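Local coordinates for calcium homeostasis modulator protein 5 (PDB 7D60), which assembles into undecameric, cone-shaped large-pore channels whose gating and ion conductance are likely regulated by membrane lipids, at residues T280-R283 / V284-G288. Numbering follows the deposited sequence.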
ATOM      1  N   THR A 280     -26.437  23.730  47.855  1.00 33.36           N
ATOM      2  CA  THR A 280     -26.561  23.588  49.296  1.00 33.36           C
ATOM      3  C   THR A 280     -25.224  23.734  50.004  1.00 33.36           C
ATOM      4  O   THR A 280     -25.200  23.951  51.217  1.00 33.36           O
ATOM      5  CB  THR A 280     -27.201  22.246  49.646  1.00 33.36           C
ATOM      6  OG1 THR A 280     -27.302  22.122  51.066  1.00 33.36           O
ATOM      7  CG2 THR A 280     -26.386  21.112  49.099  1.00 33.36           C
ATOM      8  N   LEU A 281     -24.116  23.631  49.274  1.00 34.27           N
ATOM      9  CA  LEU A 281     -22.816  23.970  49.827  1.00 34.27           C
ATOM     10  C   LEU A 281     -22.593  25.474  49.848  1.00 34.27           C
ATOM     11  O   LEU A 281     -21.890  25.977  50.724  1.00 34.27           O
ATOM     12  CB  LEU A 281     -21.718  23.286  49.020  1.00 34.27           C
ATOM     13  CG  LEU A 281     -20.316  23.261  49.608  1.00 34.27           C
ATOM     14  CD1 LEU A 281     -20.357  22.701  50.998  1.00 34.27           C
ATOM     15  CD2 LEU A 281     -19.429  22.420  48.738  1.00 34.27           C
ATOM     16  N   HIS A 282     -23.173  26.196  48.892  1.00 33.52           N
ATOM     17  CA  HIS A 282     -23.176  27.654  48.931  1.00 33.52           C
ATOM     18  C   HIS A 282     -23.990  28.167  50.112  1.00 33.52           C
ATOM     19  O   HIS A 282     -23.654  29.193  50.707  1.00 33.52           O
ATOM     20  CB  HIS A 282     -23.727  28.183  47.607  1.00 33.52           C
ATOM     21  CG  HIS A 282     -23.605  29.664  47.420  1.00 33.52           C
ATOM     22  ND1 HIS A 282     -24.241  30.329  46.397  1.00 33.52           N
ATOM     23  CD2 HIS A 282     -22.915  30.605  48.103  1.00 33.52           C
ATOM     24  CE1 HIS A 282     -23.960  31.615  46.465  1.00 33.52           C
ATOM     25  NE2 HIS A 282     -23.159  31.811  47.494  1.00 33.52           N
ATOM     26  N   ARG A 283     -25.046  27.450  50.486  1.00 37.15           N
ATOM     27  CA  ARG A 283     -25.936  27.939  51.528  1.00 37.15           C
ATOM     28  C   ARG A 283     -25.346  27.760  52.921  1.00 37.15           C
ATOM     29  O   ARG A 283     -25.497  28.639  53.769  1.00 37.15           O
ATOM     30  CB  ARG A 283     -27.289  27.243  51.425  1.00 37.15           C
ATOM     31  CG  ARG A 283     -28.338  27.792  52.357  1.00 37.15           C
ATOM     32  CD  ARG A 283     -29.537  26.888  52.417  1.00 37.15           C
ATOM     33  NE  ARG A 283     -29.162  25.541  52.825  1.00 37.15           N
ATOM     34  CZ  ARG A 283     -29.590  24.949  53.933  1.00 37.15           C
ATOM     35  NH1 ARG A 283     -30.417  25.588  54.747  1.00 37.15           N
ATOM     36  NH2 ARG A 283     -29.193  23.718  54.224  1.00 37.15           N
ATOM     37  N   VAL A 284     -24.663  26.644  53.182  1.00 38.43           N
ATOM     38  CA  VAL A 284     -24.112  26.428  54.518  1.00 38.43           C
ATOM     39  C   VAL A 284     -22.840  27.228  54.759  1.00 38.43           C
ATOM     40  O   VAL A 284     -22.445  27.404  55.916  1.00 38.43           O
ATOM     41  CB  VAL A 284     -23.850  24.935  54.787  1.00 38.43           C
ATOM     42  CG1 VAL A 284     -25.112  24.138  54.580  1.00 38.43           C
ATOM     43  CG2 VAL A 284     -22.743  24.409  53.907  1.00 38.43           C
ATOM     44  N   VAL A 285     -22.191  27.723  53.707  1.00 38.79           N
ATOM     45  CA  VAL A 285     -21.041  28.601  53.881  1.00 38.79           C
ATOM     46  C   VAL A 285     -21.493  30.024  54.182  1.00 38.79           C
ATOM     47  O   VAL A 285     -20.968  30.675  55.090  1.00 38.79           O
ATOM     48  CB  VAL A 285     -20.139  28.523  52.637  1.00 38.79           C
ATOM     49  CG1 VAL A 285     -19.094  29.607  52.646  1.00 38.79           C
ATOM     50  CG2 VAL A 285     -19.460  27.184  52.590  1.00 38.79           C
ATOM     51  N   ASP A 286     -22.499  30.513  53.458  1.00 43.51           N
ATOM     52  CA  ASP A 286     -22.961  31.883  53.645  1.00 43.51           C
ATOM     53  C   ASP A 286     -23.745  32.056  54.936  1.00 43.51           C
ATOM     54  O   ASP A 286     -23.719  33.136  55.534  1.00 43.51           O
ATOM     55  CB  ASP A 286     -23.822  32.308  52.460  1.00 43.51           C
ATOM     56  CG  ASP A 286     -22.999  32.794  51.293  1.00 43.51           C
ATOM     57  OD1 ASP A 286     -21.781  32.999  51.466  1.00 43.51           O
ATOM     58  OD2 ASP A 286     -23.568  32.970  50.199  1.00 43.51           O
ATOM     59  N   ASN A 287     -24.447  31.019  55.382  1.00 50.28           N
ATOM     60  CA  ASN A 287     -25.293  31.105  56.563  1.00 50.28           C
ATOM     61  C   ASN A 287     -24.587  30.654  57.833  1.00 50.28           C
ATOM     62  O   ASN A 287     -24.893  31.157  58.915  1.00 50.28           O
ATOM     63  CB  ASN A 287     -26.559  30.273  56.358  1.00 50.28           C
ATOM     64  CG  ASN A 287     -27.759  30.860  57.055  1.00 50.28           C
ATOM     65  OD1 ASN A 287     -27.631  31.754  57.888  1.00 50.28           O
ATOM     66  ND2 ASN A 287     -28.940  30.363  56.712  1.00 50.28           N
ATOM     67  N   GLY A 288     -23.654  29.716  57.729  1.00 51.80           N
ATOM     68  CA  GLY A 288     -22.924  29.236  58.886  1.00 51.80           C
ATOM     69  C   GLY A 288     -23.661  28.167  59.668  1.00 51.80           C
ATOM     70  O   GLY A 288     -24.121  27.176  59.104  1.00 51.80           O
TER
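His282 carries its ring anti to the backbone N (chi1 -172°), and Asp286, one turn later, holds its carboxylate beside its own N (chi1 -83°), which brings the two groups together. His282 NE2 lies 3.0 Å from Asp286 OD2, but the angle is too poor for a hydrogen bond, and ring and carboxylate planes are turned 64° apart. The firmer ties lie elsewhere: His282 ND1 accepts from Tyr278 N, its ring meets His277 edge-to-face, and Asp286 OD1 forms a salt bridge with Arg240 of a second subunit. Were His282 replaced by alanine, Tyr278 N would probably lose its side-chain acceptor and the His277 ring its edge-to-face partner. Beneath these side chains run i to i+4 helical bonds, Asp286 N to His282 O (3.3 Å) and Asn287 N to Arg283 O (3.1 Å); the two preceding them, Val284 N to Thr280 O and Val285 N to Leu281 O, are weak. Leu281 CD1 approaches Val284 CG2 at 4.1 Å, an apolar contact. This short helix 280-287, probably cytoplasmic, at the chain's C-terminal end, sits at a subunit interface: Leu281 packs on Phe245 at the end of helix 209-246 of the second subunit, while Val285 rests on its Pro251 just beyond.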